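Local coordinates for NAD(P)H-FMN oxidoreductase (Bacillus subtilis, PDB 5LVA), which binds flavin mononucleotide and probably passes electrons from NAD(P)H to flavin or quinone acceptors, as a flavodoxin-like flavin reductase, at residues L4-H9 / R34-E39; F8-E13 / S70-L75; I45-E50 / V82-W87; V61-L66 / M102-A107. All blocks are in the same frame, centred on the assembly; numbering follows the deposited sequence.

Contact 1: L4-H9 / R34-E39; sequences LVLAFH and RDLYQE. With FMN (flavin mononucleotide), chain C.
Leu4 meets Arg34 through its CD1 branch, which lies 4.1 Å from Arg34 CD. Val5 O then accepts Arg34 N at 3.0 Å. On the sheet face shared by Leu6 and Arg34 the two side chains run alongside each other; a bend in the arginine chain (chi3 66°) brings NH1 near Leu6 CD2, where it forms a salt bridge with Glu50 outside the segments, while NH2 forms another with Glu39 OE1. Leu6 CB also packs against Leu36 CD1 at 3.6 Å. Ala7 continues the parallel pairing: its N donates to Arg34 O, and its O takes Leu36 N at 3.2 Å (N-H...O 170°). Leu36 CD1 sits over one face of the Phe8 ring, 4.2 Å from its centroid. Were Phe8 an alanine, a gap would probably open between Leu36 and Leu75, both left without their aromatic partner. His9 O lies 3.3 Å from Tyr37 CD2, and a water links that oxygen to OD1 of Asp35, the residue that N-caps helix 36-39 by accepting Gln38 N; His9 NE2 donates to the FMN phosphate. Both strands belong to one beta-alpha-beta unit: 31-35 at the sheet edge, 59-65 beyond 3-7, and helices 47-56 and 73-82 over the Leu6 face.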
# COMPACT_ATOMS: atom_id res chain seq x y z
N LEU A 4 -0.08 3.29 -9.80
CA LEU A 4 -1.32 3.51 -9.08
C LEU A 4 -1.08 3.39 -7.57
O LEU A 4 -0.66 2.35 -7.10
CB LEU A 4 -2.37 2.51 -9.54
CG LEU A 4 -3.78 2.56 -8.94
CD1 LEU A 4 -4.49 3.85 -9.31
CD2 LEU A 4 -4.57 1.37 -9.41
N VAL A 5 -1.29 4.47 -6.83
CA VAL A 5 -1.11 4.44 -5.38
C VAL A 5 -2.46 4.45 -4.71
O VAL A 5 -3.15 5.47 -4.70
CB VAL A 5 -0.30 5.64 -4.83
CG1 VAL A 5 -0.13 5.52 -3.33
CG2 VAL A 5 1.06 5.75 -5.50
N LEU A 6 -2.84 3.31 -4.15
CA LEU A 6 -4.09 3.22 -3.43
C LEU A 6 -3.86 3.47 -1.95
O LEU A 6 -3.32 2.62 -1.26
CB LEU A 6 -4.73 1.85 -3.66
CG LEU A 6 -4.80 1.46 -5.14
CD1 LEU A 6 -5.35 0.06 -5.30
CD2 LEU A 6 -5.68 2.43 -5.86
N ALA A 7 -4.26 4.64 -1.46
CA ALA A 7 -4.02 4.98 -0.06
C ALA A 7 -5.23 4.63 0.79
O ALA A 7 -6.34 4.99 0.46
CB ALA A 7 -3.68 6.44 0.09
N PHE A 8 -4.98 3.92 1.89
CA PHE A 8 -6.06 3.50 2.77
C PHE A 8 -5.85 4.03 4.19
O PHE A 8 -5.20 3.40 5.02
CB PHE A 8 -6.18 1.98 2.82
CG PHE A 8 -6.61 1.35 1.52
CD1 PHE A 8 -5.69 1.07 0.52
CD2 PHE A 8 -7.93 0.98 1.32
CE1 PHE A 8 -6.07 0.47 -0.66
CE2 PHE A 8 -8.32 0.38 0.13
CZ PHE A 8 -7.39 0.13 -0.86
N HIS A 9 -6.41 5.19 4.45
CA HIS A 9 -6.36 5.81 5.75
C HIS A 9 -7.74 6.39 6.05
O HIS A 9 -8.30 7.10 5.24
CB HIS A 9 -5.29 6.88 5.78
CG HIS A 9 -4.99 7.38 7.16
ND1 HIS A 9 -5.96 7.91 7.98
CD2 HIS A 9 -3.84 7.44 7.85
CE1 HIS A 9 -5.41 8.27 9.13
NE2 HIS A 9 -4.12 7.99 9.07
N ARG A 34 -4.77 8.02 -5.01
CA ARG A 34 -6.18 7.95 -4.67
C ARG A 34 -6.33 7.78 -3.16
O ARG A 34 -5.53 7.12 -2.52
CB ARG A 34 -6.87 6.82 -5.41
CG ARG A 34 -6.94 7.00 -6.89
CD ARG A 34 -7.65 5.84 -7.56
NE ARG A 34 -9.06 5.77 -7.19
CZ ARG A 34 -9.71 4.64 -6.95
NH1 ARG A 34 -9.09 3.48 -7.04
NH2 ARG A 34 -10.99 4.67 -6.61
N ASP A 35 -7.36 8.41 -2.63
CA ASP A 35 -7.71 8.35 -1.22
C ASP A 35 -9.00 7.58 -1.14
O ASP A 35 -10.09 8.14 -1.33
CB ASP A 35 -7.87 9.76 -0.66
CG ASP A 35 -8.26 9.79 0.80
OD1 ASP A 35 -8.66 8.76 1.37
OD2 ASP A 35 -8.17 10.87 1.39
N LEU A 36 -8.90 6.29 -0.85
CA LEU A 36 -10.06 5.43 -1.00
C LEU A 36 -11.15 5.64 0.04
O LEU A 36 -12.32 5.55 -0.29
CB LEU A 36 -9.62 3.97 -1.01
CG LEU A 36 -9.22 3.68 -2.45
CD1 LEU A 36 -7.71 3.65 -2.60
CD2 LEU A 36 -9.86 2.44 -2.94
N TYR A 37 -10.79 5.95 1.28
CA TYR A 37 -11.78 6.24 2.29
C TYR A 37 -12.56 7.50 1.94
O TYR A 37 -13.73 7.64 2.25
CB TYR A 37 -11.14 6.39 3.67
CG TYR A 37 -11.07 5.12 4.46
CD1 TYR A 37 -12.16 4.67 5.17
CD2 TYR A 37 -9.92 4.36 4.50
CE1 TYR A 37 -12.12 3.51 5.89
CE2 TYR A 37 -9.86 3.19 5.22
CZ TYR A 37 -10.96 2.77 5.91
OH TYR A 37 -10.90 1.62 6.64
N GLN A 38 -11.88 8.43 1.29
CA GLN A 38 -12.51 9.64 0.79
C GLN A 38 -13.49 9.33 -0.34
O GLN A 38 -14.60 9.83 -0.34
CB GLN A 38 -11.43 10.62 0.32
CG GLN A 38 -11.78 11.45 -0.90
CD GLN A 38 -12.33 12.80 -0.53
OE1 GLN A 38 -11.79 13.48 0.34
NE2 GLN A 38 -13.41 13.20 -1.20
N GLU A 39 -13.10 8.48 -1.29
CA GLU A 39 -13.96 8.19 -2.42
C GLU A 39 -15.11 7.28 -2.07
O GLU A 39 -16.17 7.36 -2.68
CB GLU A 39 -13.16 7.58 -3.56
CG GLU A 39 -12.02 8.45 -4.01
CD GLU A 39 -11.57 8.15 -5.41
OE1 GLU A 39 -12.20 7.31 -6.08
OE2 GLU A 39 -10.58 8.76 -5.85
N1 FMN C . 1.78 0.61 15.08
C2 FMN C . 2.57 -0.53 15.03
O2 FMN C . 3.79 -0.43 14.97
N3 FMN C . 2.00 -1.78 15.05
C4 FMN C . 0.65 -1.92 15.12
O4 FMN C . 0.19 -3.06 15.12
C4A FMN C . -0.16 -0.78 15.17
N5 FMN C . -1.52 -0.89 15.24
C5A FMN C . -2.33 0.22 15.29
C6 FMN C . -3.70 0.07 15.36
C7 FMN C . -4.54 1.16 15.40
C7M FMN C . -6.03 0.95 15.47
C8 FMN C . -3.98 2.44 15.37
C8M FMN C . -4.85 3.66 15.41
C9 FMN C . -2.60 2.59 15.31
C9A FMN C . -1.76 1.49 15.26
N10 FMN C . -0.38 1.62 15.20
C10 FMN C . 0.41 0.49 15.15
C1' FMN C . 0.25 2.98 15.12
C2' FMN C . 0.17 3.33 13.61
O2' FMN C . 0.87 2.37 12.82
C3' FMN C . 0.54 4.77 13.23
O3' FMN C . -0.43 5.58 13.84
C4' FMN C . 0.53 4.96 11.70
O4' FMN C . 1.39 4.02 11.13
C5' FMN C . 0.97 6.28 11.08
O5' FMN C . -0.04 7.24 11.24
P FMN C . -0.58 8.31 10.16
O1P FMN C . -2.05 8.23 10.36
O2P FMN C . -0.02 9.65 10.51
O3P FMN C . -0.32 8.05 8.72
O HOH W 1 -7.96 6.54 2.08
O HOH W 2 -9.25 9.37 4.12

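Contact 2: F8-E13 / S70-L75. With FMN (flavin mononucleotide), chain C.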
# COMPACT_ATOMS: atom_id res chain seq x y z
N PHE A 8 -4.98 3.92 1.89
CA PHE A 8 -6.06 3.50 2.77
C PHE A 8 -5.85 4.03 4.19
O PHE A 8 -5.20 3.40 5.02
CB PHE A 8 -6.18 1.98 2.82
CG PHE A 8 -6.61 1.35 1.52
CD1 PHE A 8 -5.69 1.07 0.52
CD2 PHE A 8 -7.93 0.98 1.32
CE1 PHE A 8 -6.07 0.47 -0.66
CE2 PHE A 8 -8.32 0.38 0.13
CZ PHE A 8 -7.39 0.13 -0.86
N HIS A 9 -6.41 5.19 4.45
CA HIS A 9 -6.36 5.81 5.75
C HIS A 9 -7.74 6.39 6.05
O HIS A 9 -8.30 7.10 5.24
CB HIS A 9 -5.29 6.88 5.78
CG HIS A 9 -4.99 7.38 7.16
ND1 HIS A 9 -5.96 7.91 7.98
CD2 HIS A 9 -3.84 7.44 7.85
CE1 HIS A 9 -5.41 8.27 9.13
NE2 HIS A 9 -4.12 7.99 9.07
N PRO A 10 -8.30 6.05 7.21
CA PRO A 10 -9.67 6.44 7.54
C PRO A 10 -9.90 7.94 7.51
O PRO A 10 -11.01 8.39 7.22
CB PRO A 10 -9.85 5.89 8.94
CG PRO A 10 -8.94 4.68 8.97
CD PRO A 10 -7.74 5.10 8.20
N ASN A 11 -8.87 8.72 7.80
CA ASN A 11 -8.98 10.17 7.81
C ASN A 11 -7.69 10.81 7.37
O ASN A 11 -6.84 11.15 8.18
CB ASN A 11 -9.36 10.67 9.20
CG ASN A 11 -9.85 12.11 9.19
OD1 ASN A 11 -9.49 12.91 8.33
ND2 ASN A 11 -10.66 12.44 10.18
N MET A 12 -7.55 10.99 6.07
CA MET A 12 -6.35 11.56 5.49
C MET A 12 -6.09 13.03 5.85
O MET A 12 -5.02 13.56 5.56
CB MET A 12 -6.44 11.41 3.98
CG MET A 12 -5.14 11.25 3.28
SD MET A 12 -4.25 9.80 3.81
CE MET A 12 -2.96 9.83 2.59
N GLU A 13 -7.06 13.70 6.44
CA GLU A 13 -6.88 15.08 6.88
C GLU A 13 -6.24 15.11 8.25
O GLU A 13 -5.49 16.02 8.58
CB GLU A 13 -8.21 15.85 6.90
CG GLU A 13 -8.83 16.12 5.54
CD GLU A 13 -8.00 17.06 4.68
OE1 GLU A 13 -7.83 18.24 5.08
OE2 GLU A 13 -7.52 16.64 3.62
N SER A 70 -1.81 -5.36 10.57
CA SER A 70 -2.46 -5.50 9.28
C SER A 70 -2.80 -4.10 8.73
O SER A 70 -2.20 -3.12 9.13
CB SER A 70 -3.69 -6.39 9.40
OG SER A 70 -4.34 -6.57 8.16
N SER A 71 -3.77 -4.04 7.82
CA SER A 71 -4.17 -2.79 7.20
C SER A 71 -5.49 -2.31 7.81
O SER A 71 -6.10 -3.04 8.57
CB SER A 71 -4.31 -2.97 5.69
OG SER A 71 -5.49 -3.69 5.40
N PRO A 72 -5.93 -1.08 7.48
CA PRO A 72 -7.31 -0.71 7.81
C PRO A 72 -8.31 -1.60 7.09
O PRO A 72 -7.97 -2.14 6.06
CB PRO A 72 -7.41 0.73 7.31
CG PRO A 72 -6.04 1.24 7.40
CD PRO A 72 -5.14 0.09 7.07
N PRO A 73 -9.54 -1.73 7.61
CA PRO A 73 -10.43 -2.73 7.03
C PRO A 73 -10.90 -2.46 5.60
O PRO A 73 -11.37 -3.39 4.94
CB PRO A 73 -11.62 -2.76 8.00
CG PRO A 73 -11.42 -1.69 8.94
CD PRO A 73 -10.03 -1.22 8.90
N LEU A 74 -10.78 -1.24 5.09
CA LEU A 74 -11.28 -0.97 3.74
C LEU A 74 -10.42 -1.65 2.68
O LEU A 74 -10.90 -2.03 1.62
CB LEU A 74 -11.35 0.54 3.49
CG LEU A 74 -11.90 0.92 2.12
CD1 LEU A 74 -13.25 0.27 1.87
CD2 LEU A 74 -11.95 2.41 1.94
N LEU A 75 -9.14 -1.81 2.98
CA LEU A 75 -8.25 -2.55 2.09
C LEU A 75 -8.63 -4.03 2.04
O LEU A 75 -8.69 -4.61 0.97
CB LEU A 75 -6.80 -2.38 2.50
CG LEU A 75 -5.78 -3.26 1.76
CD1 LEU A 75 -5.95 -3.17 0.26
CD2 LEU A 75 -4.37 -2.88 2.14
N1 FMN C . 1.78 0.61 15.08
C2 FMN C . 2.57 -0.53 15.03
O2 FMN C . 3.79 -0.43 14.97
N3 FMN C . 2.00 -1.78 15.05
C4 FMN C . 0.65 -1.92 15.12
O4 FMN C . 0.19 -3.06 15.12
C4A FMN C . -0.16 -0.78 15.17
N5 FMN C . -1.52 -0.89 15.24
C5A FMN C . -2.33 0.22 15.29
C6 FMN C . -3.70 0.07 15.36
C7 FMN C . -4.54 1.16 15.40
C7M FMN C . -6.03 0.95 15.47
C8 FMN C . -3.98 2.44 15.37
C8M FMN C . -4.85 3.66 15.41
C9 FMN C . -2.60 2.59 15.31
C9A FMN C . -1.76 1.49 15.26
N10 FMN C . -0.38 1.62 15.20
C10 FMN C . 0.41 0.49 15.15
C1' FMN C . 0.25 2.98 15.12
C2' FMN C . 0.17 3.33 13.61
O2' FMN C . 0.87 2.37 12.82
C3' FMN C . 0.54 4.77 13.23
O3' FMN C . -0.43 5.58 13.84
C4' FMN C . 0.53 4.96 11.70
O4' FMN C . 1.39 4.02 11.13
C5' FMN C . 0.97 6.28 11.08
O5' FMN C . -0.04 7.24 11.24
P FMN C . -0.58 8.31 10.16
O1P FMN C . -2.05 8.23 10.36
O2P FMN C . -0.02 9.65 10.51
O3P FMN C . -0.32 8.05 8.72
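Pro72 O is gripped by two groups, Ser71 OG at 3.0 Å and, more weakly, Leu75 N at 3.3 Å, which fixes the chain where it turns into helix 73-82. The ring of the same proline lies against the backbone just past strand 3-7, with Pro72 CG 3.3 Å from Phe8 O. Phe8 supplies the largest share of the buried surface. Its CG is anti to the carbonyl carbon (chi1 -66°), a setting that lays the ring against the first turn of the helix. Leu75 CB stands over the centre of one ring face, 3.8 Å from the centroid and 13° off the normal, a CH-pi contact on the face opposite Leu36. Leu75 CD1 reaches the far end of the ring, 3.8 Å from Phe8 CZ, and the two side chains cross at about a right angle. Leu74 touches the ring from another direction, its CG 4.1 Å from Phe8 CD2.

In this flavodoxin-like fold the loop after strand 3-7 leads to the FMN phosphate site, and the contact sets the root of that loop against helix 73-82. Further along, Pro10 CD meets Pro72 CG at 4.3 Å, a looser touch nearer the surface. The CB of His9 points away from the 70-75 segment. Asn11 N donates in the plane of the imidazole to His9 ND1 at 3.0 Å, which holds the ring's rotation and fixes which nitrogen faces the FMN. Asn11 OD1 in turn accepts Glu13 N, forming an Asx turn, and takes a second bond from Gln14 N.

Contact 3: I45-E50 / V82-W87; sequences IDVEKE and VLLYGW
Val82 has the largest share of the contact, at the end of helix 73-82, where it lies beside the start of helix 47-56 and Ile45 just ahead of it. Its CG2 branch lies 3.9 Å from Glu50 CB and 4.2 Å from Ile45 CG2, and in both pairs the side chains cross at about a right angle. Val47 CG1 comes in over the backbone, 4.2 Å from Val82 CA. After Val82, Leu83 leaves helical geometry as the centre of an inverse gamma turn, which returns Leu84 toward Val47: Leu84 CD1 and Val47 CG1 meet tip to tip at 4.2 Å. Trp87 N closes the following turn on Leu84 O at 3.0 Å. On the facing segment Asp46 is the N-cap of helix 47-56, its OD1 accepting Lys49 N from above the carboxylate plane. Glu50 presents only methylenes to Val82, because its chain bends at chi2 (-59°) and carries the carboxylate away to Tyr40, Arg34 and Trp78. Between the two segments there is no hydrogen bond; Gln51, one residue further on, donates from NE2 to Val82 O. With methyl and methylene groups meeting at van der Waals distances, the attachment of helix 47-56 to this turn rests here on dispersion and burial, and directional bonds are left to residues alongside.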
# COMPACT_ATOMS: atom_id res chain seq x y z
N ILE A 45 -17.79 -0.03 -2.66
CA ILE A 45 -16.73 0.08 -3.65
C ILE A 45 -17.24 -0.16 -5.06
O ILE A 45 -18.04 -1.05 -5.30
CB ILE A 45 -15.59 -0.91 -3.32
CG1 ILE A 45 -14.98 -0.55 -1.96
CG2 ILE A 45 -14.51 -0.92 -4.39
CD1 ILE A 45 -13.81 -1.41 -1.55
N ASP A 46 -16.80 0.67 -5.99
CA ASP A 46 -17.11 0.50 -7.40
C ASP A 46 -16.10 -0.49 -7.98
O ASP A 46 -15.00 -0.13 -8.37
CB ASP A 46 -17.04 1.86 -8.10
CG ASP A 46 -17.61 1.84 -9.51
OD1 ASP A 46 -17.41 0.85 -10.24
OD2 ASP A 46 -18.25 2.85 -9.89
N VAL A 47 -16.49 -1.76 -8.03
CA VAL A 47 -15.57 -2.83 -8.37
C VAL A 47 -14.97 -2.64 -9.75
O VAL A 47 -13.76 -2.71 -9.93
CB VAL A 47 -16.26 -4.20 -8.26
CG1 VAL A 47 -15.38 -5.30 -8.80
CG2 VAL A 47 -16.62 -4.48 -6.81
N GLU A 48 -15.82 -2.36 -10.73
CA GLU A 48 -15.38 -2.22 -12.11
C GLU A 48 -14.42 -1.06 -12.26
O GLU A 48 -13.44 -1.15 -12.99
CB GLU A 48 -16.58 -2.04 -13.04
CG GLU A 48 -16.21 -2.00 -14.50
CD GLU A 48 -17.41 -1.93 -15.41
OE1 GLU A 48 -18.47 -1.48 -14.95
OE2 GLU A 48 -17.28 -2.30 -16.59
N LYS A 49 -14.69 0.03 -11.55
CA LYS A 49 -13.83 1.20 -11.56
C LYS A 49 -12.43 0.85 -11.08
O LYS A 49 -11.44 1.20 -11.71
CB LYS A 49 -14.42 2.31 -10.69
CG LYS A 49 -13.61 3.60 -10.70
CD LYS A 49 -14.13 4.60 -9.68
CE LYS A 49 -13.15 5.75 -9.50
NZ LYS A 49 -13.51 6.63 -8.35
N GLU A 50 -12.38 0.15 -9.94
CA GLU A 50 -11.12 -0.27 -9.35
C GLU A 50 -10.36 -1.21 -10.28
O GLU A 50 -9.18 -1.01 -10.54
CB GLU A 50 -11.37 -0.95 -8.02
CG GLU A 50 -12.15 -0.13 -7.04
CD GLU A 50 -11.48 1.17 -6.72
OE1 GLU A 50 -10.26 1.18 -6.50
OE2 GLU A 50 -12.18 2.19 -6.68
N VAL A 82 -12.76 -6.73 -5.03
CA VAL A 82 -12.21 -6.39 -6.34
C VAL A 82 -11.53 -7.57 -7.03
O VAL A 82 -11.71 -7.77 -8.23
CB VAL A 82 -11.23 -5.21 -6.23
CG1 VAL A 82 -10.60 -4.89 -7.57
CG2 VAL A 82 -11.95 -3.97 -5.69
N LEU A 83 -10.76 -8.37 -6.29
CA LEU A 83 -10.01 -9.48 -6.88
C LEU A 83 -10.86 -10.72 -7.15
O LEU A 83 -10.87 -11.67 -6.38
CB LEU A 83 -8.84 -9.86 -5.97
CG LEU A 83 -7.89 -8.71 -5.62
CD1 LEU A 83 -6.94 -9.16 -4.55
CD2 LEU A 83 -7.12 -8.26 -6.83
N LEU A 84 -11.56 -10.71 -8.28
CA LEU A 84 -12.58 -11.72 -8.54
C LEU A 84 -12.17 -12.79 -9.56
O LEU A 84 -11.27 -12.58 -10.37
CB LEU A 84 -13.86 -11.05 -9.01
CG LEU A 84 -14.49 -10.08 -8.01
CD1 LEU A 84 -15.73 -9.46 -8.62
CD2 LEU A 84 -14.85 -10.78 -6.73
N TYR A 85 -12.85 -13.93 -9.47
CA TYR A 85 -12.67 -15.04 -10.38
C TYR A 85 -12.86 -14.56 -11.80
O TYR A 85 -13.80 -13.85 -12.09
CB TYR A 85 -13.66 -16.17 -10.05
CG TYR A 85 -13.44 -17.41 -10.89
CD1 TYR A 85 -13.94 -17.50 -12.19
CD2 TYR A 85 -12.70 -18.47 -10.41
CE1 TYR A 85 -13.72 -18.61 -12.96
CE2 TYR A 85 -12.48 -19.59 -11.17
CZ TYR A 85 -12.99 -19.66 -12.44
OH TYR A 85 -12.77 -20.78 -13.20
N GLY A 86 -11.98 -14.95 -12.70
CA GLY A 86 -12.13 -14.55 -14.09
C GLY A 86 -11.52 -13.19 -14.37
O GLY A 86 -11.51 -12.74 -15.51
N TRP A 87 -11.01 -12.53 -13.34
CA TRP A 87 -10.33 -11.27 -13.55
C TRP A 87 -8.94 -11.30 -12.96
O TRP A 87 -7.96 -11.03 -13.63
CB TRP A 87 -11.12 -10.10 -12.96
CG TRP A 87 -10.43 -8.79 -13.25
CD1 TRP A 87 -10.37 -8.15 -14.45
CD2 TRP A 87 -9.68 -7.98 -12.33
NE1 TRP A 87 -9.64 -7.00 -14.34
CE2 TRP A 87 -9.20 -6.88 -13.05
CE3 TRP A 87 -9.36 -8.10 -10.98
CZ2 TRP A 87 -8.43 -5.90 -12.45
CZ3 TRP A 87 -8.60 -7.12 -10.40
CH2 TRP A 87 -8.15 -6.03 -11.13

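Contact 4: V61-L66 / M102-A107; sequences VFQFPL and MVAVSA. With FMN (flavin mononucleotide), chain C.
Strands 59-65 and 100-106, neighbours in the central parallel sheet, pair residue for residue from Val61 beside Met102 to Pro65 beside Ser106, with an axis separation of 4.7 Å and directions 14° apart. Phe62 N donates to Met102 O at 2.9 Å; Phe62 O takes Ala104 N in a nearly straight bond (N-H...O 174°). Phe64 N then donates to Ala104 O, and Ser106 N to Phe64 O, the last bond weak. On the face holding Val61, Gln63, Met102 and Ala104, Val61 CG2 lies beside Met102 CG at 3.6 Å, whereas the amide of Gln63 leads away to Tyr166 and Asn18.

On the other face Phe64 has CG between the backbone N and the carbonyl carbon (chi1 54°), which swings the ring across the neighbouring strand. Its CZ comes 3.7 Å from Val103 CG1, and its CE2 3.8 Å from Val105 CG2. A serine at Phe64 would probably leave both valine methyls without their aromatic neighbour and open a gap toward Phe131.

Helix 73-82 connects the two strands in a beta-alpha-beta crossover, and their C-terminal ends form part of the FMN pocket, as is usual for flavodoxin-like sheets. There Leu66 N donates to Ser106 O, which carries the pairing on to Leu66. Leu66 O accepts the ribityl hydroxyl O2' of FMN at 2.8 Å; Ser106 OG shares a hydrogen bond of 2.8 Å with FMN O4'. Ala107 CB and Leu66 CD2, touching each other, both border the pyrimidine end of the flavin.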
# COMPACT_ATOMS: atom_id res chain seq x y z
N VAL A 61 0.45 0.22 -5.76
CA VAL A 61 1.01 0.47 -4.44
C VAL A 61 -0.08 0.60 -3.41
O VAL A 61 -0.92 1.47 -3.50
CB VAL A 61 1.86 1.74 -4.43
CG1 VAL A 61 2.35 2.04 -3.04
CG2 VAL A 61 3.03 1.61 -5.39
N PHE A 62 -0.07 -0.28 -2.42
CA PHE A 62 -1.03 -0.20 -1.33
C PHE A 62 -0.40 0.56 -0.17
O PHE A 62 0.55 0.08 0.44
CB PHE A 62 -1.49 -1.59 -0.90
CG PHE A 62 -2.15 -2.38 -1.99
CD1 PHE A 62 -1.39 -3.13 -2.88
CD2 PHE A 62 -3.52 -2.36 -2.14
CE1 PHE A 62 -2.00 -3.85 -3.90
CE2 PHE A 62 -4.14 -3.07 -3.15
CZ PHE A 62 -3.38 -3.83 -4.03
N GLN A 63 -0.92 1.76 0.10
CA GLN A 63 -0.38 2.61 1.15
C GLN A 63 -1.35 2.68 2.31
O GLN A 63 -2.50 3.02 2.14
CB GLN A 63 -0.09 4.01 0.62
CG GLN A 63 0.57 4.92 1.63
CD GLN A 63 0.77 6.34 1.12
OE1 GLN A 63 0.90 6.58 -0.07
NE2 GLN A 63 0.82 7.27 2.05
N PHE A 64 -0.87 2.36 3.51
CA PHE A 64 -1.73 2.36 4.68
C PHE A 64 -0.93 2.43 5.95
O PHE A 64 0.26 2.17 5.93
CB PHE A 64 -2.64 1.12 4.68
CG PHE A 64 -1.91 -0.20 4.57
CD1 PHE A 64 -1.65 -0.76 3.33
CD2 PHE A 64 -1.52 -0.90 5.71
CE1 PHE A 64 -1.01 -1.96 3.24
CE2 PHE A 64 -0.88 -2.10 5.61
CZ PHE A 64 -0.62 -2.63 4.38
N PRO A 65 -1.56 2.82 7.06
CA PRO A 65 -0.87 2.67 8.33
C PRO A 65 -1.01 1.24 8.83
O PRO A 65 -2.03 0.61 8.56
CB PRO A 65 -1.60 3.64 9.25
CG PRO A 65 -2.97 3.67 8.70
CD PRO A 65 -2.80 3.59 7.21
N LEU A 66 -0.01 0.75 9.54
CA LEU A 66 -0.08 -0.55 10.17
C LEU A 66 -1.03 -0.50 11.35
O LEU A 66 -0.74 0.14 12.36
CB LEU A 66 1.29 -1.01 10.64
CG LEU A 66 1.46 -2.49 10.94
CD1 LEU A 66 1.36 -3.27 9.65
CD2 LEU A 66 2.78 -2.74 11.62
N MET A 102 3.40 -3.53 -4.64
CA MET A 102 4.18 -3.19 -3.47
C MET A 102 3.34 -2.58 -2.36
O MET A 102 2.24 -2.09 -2.57
CB MET A 102 5.35 -2.29 -3.87
CG MET A 102 5.13 -0.81 -3.82
SD MET A 102 6.72 0.07 -3.66
CE MET A 102 7.05 -0.35 -1.98
N VAL A 103 3.87 -2.66 -1.15
CA VAL A 103 3.21 -2.16 0.03
C VAL A 103 4.01 -1.00 0.59
O VAL A 103 5.21 -1.08 0.67
CB VAL A 103 3.06 -3.27 1.12
CG1 VAL A 103 2.59 -2.68 2.45
CG2 VAL A 103 2.10 -4.33 0.64
N ALA A 104 3.33 0.08 0.96
CA ALA A 104 3.99 1.17 1.67
C ALA A 104 3.28 1.36 2.99
O ALA A 104 2.14 1.76 3.03
CB ALA A 104 3.96 2.46 0.85
N VAL A 105 3.95 1.05 4.08
CA VAL A 105 3.27 0.96 5.36
C VAL A 105 4.04 1.72 6.42
O VAL A 105 5.26 1.74 6.46
CB VAL A 105 3.07 -0.53 5.77
CG1 VAL A 105 4.41 -1.25 5.88
CG2 VAL A 105 2.30 -0.64 7.06
N SER A 106 3.30 2.41 7.27
CA SER A 106 3.90 3.14 8.36
C SER A 106 3.57 2.44 9.68
O SER A 106 2.47 1.93 9.85
CB SER A 106 3.42 4.58 8.36
OG SER A 106 2.01 4.62 8.48
N ALA A 107 4.51 2.41 10.61
CA ALA A 107 4.26 1.73 11.87
C ALA A 107 4.67 2.58 13.04
O ALA A 107 5.68 3.27 12.98
CB ALA A 107 4.98 0.39 11.90
N1 FMN C . 1.78 0.61 15.08
C2 FMN C . 2.57 -0.53 15.03
O2 FMN C . 3.79 -0.43 14.97
N3 FMN C . 2.00 -1.78 15.05
C4 FMN C . 0.65 -1.92 15.12
O4 FMN C . 0.19 -3.06 15.12
C4A FMN C . -0.16 -0.78 15.17
N5 FMN C . -1.52 -0.89 15.24
C5A FMN C . -2.33 0.22 15.29
C6 FMN C . -3.70 0.07 15.36
C7 FMN C . -4.54 1.16 15.40
C7M FMN C . -6.03 0.95 15.47
C8 FMN C . -3.98 2.44 15.37
C8M FMN C . -4.85 3.66 15.41
C9 FMN C . -2.60 2.59 15.31
C9A FMN C . -1.76 1.49 15.26
N10 FMN C . -0.38 1.62 15.20
C10 FMN C . 0.41 0.49 15.15
C1' FMN C . 0.25 2.98 15.12
C2' FMN C . 0.17 3.33 13.61
O2' FMN C . 0.87 2.37 12.82
C3' FMN C . 0.54 4.77 13.23
O3' FMN C . -0.43 5.58 13.84
C4' FMN C . 0.53 4.96 11.70
O4' FMN C . 1.39 4.02 11.13
C5' FMN C . 0.97 6.28 11.08
O5' FMN C . -0.04 7.24 11.24
P FMN C . -0.58 8.31 10.16
O1P FMN C . -2.05 8.23 10.36
O2P FMN C . -0.02 9.65 10.51
O3P FMN C . -0.32 8.05 8.72

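Overall arrangement
Contact 4 lies deepest, its centre about 4 Å from that of the chain, and contact 1 is likewise buried; both are parallel strand pairings held by backbone bonds, and they adjoin where Leu6 N and Phe8 N donate to Val61 O and Gln63 O. Contact 2 shares Phe8 and His9 with contact 1 but trades sheet bonds for aromatic and proline packing against helix 73-82. All three reach FMN, contacts 1 and 2 at the phosphate, contact 4 at the ribityl chain and flavin. Contact 3, its centre about 17 Å from the chain's, is partly buried, away from FMN and purely apolar between its segments; salt bridges Arg34–Glu50 and Glu39–Lys49 tie it to contact 1.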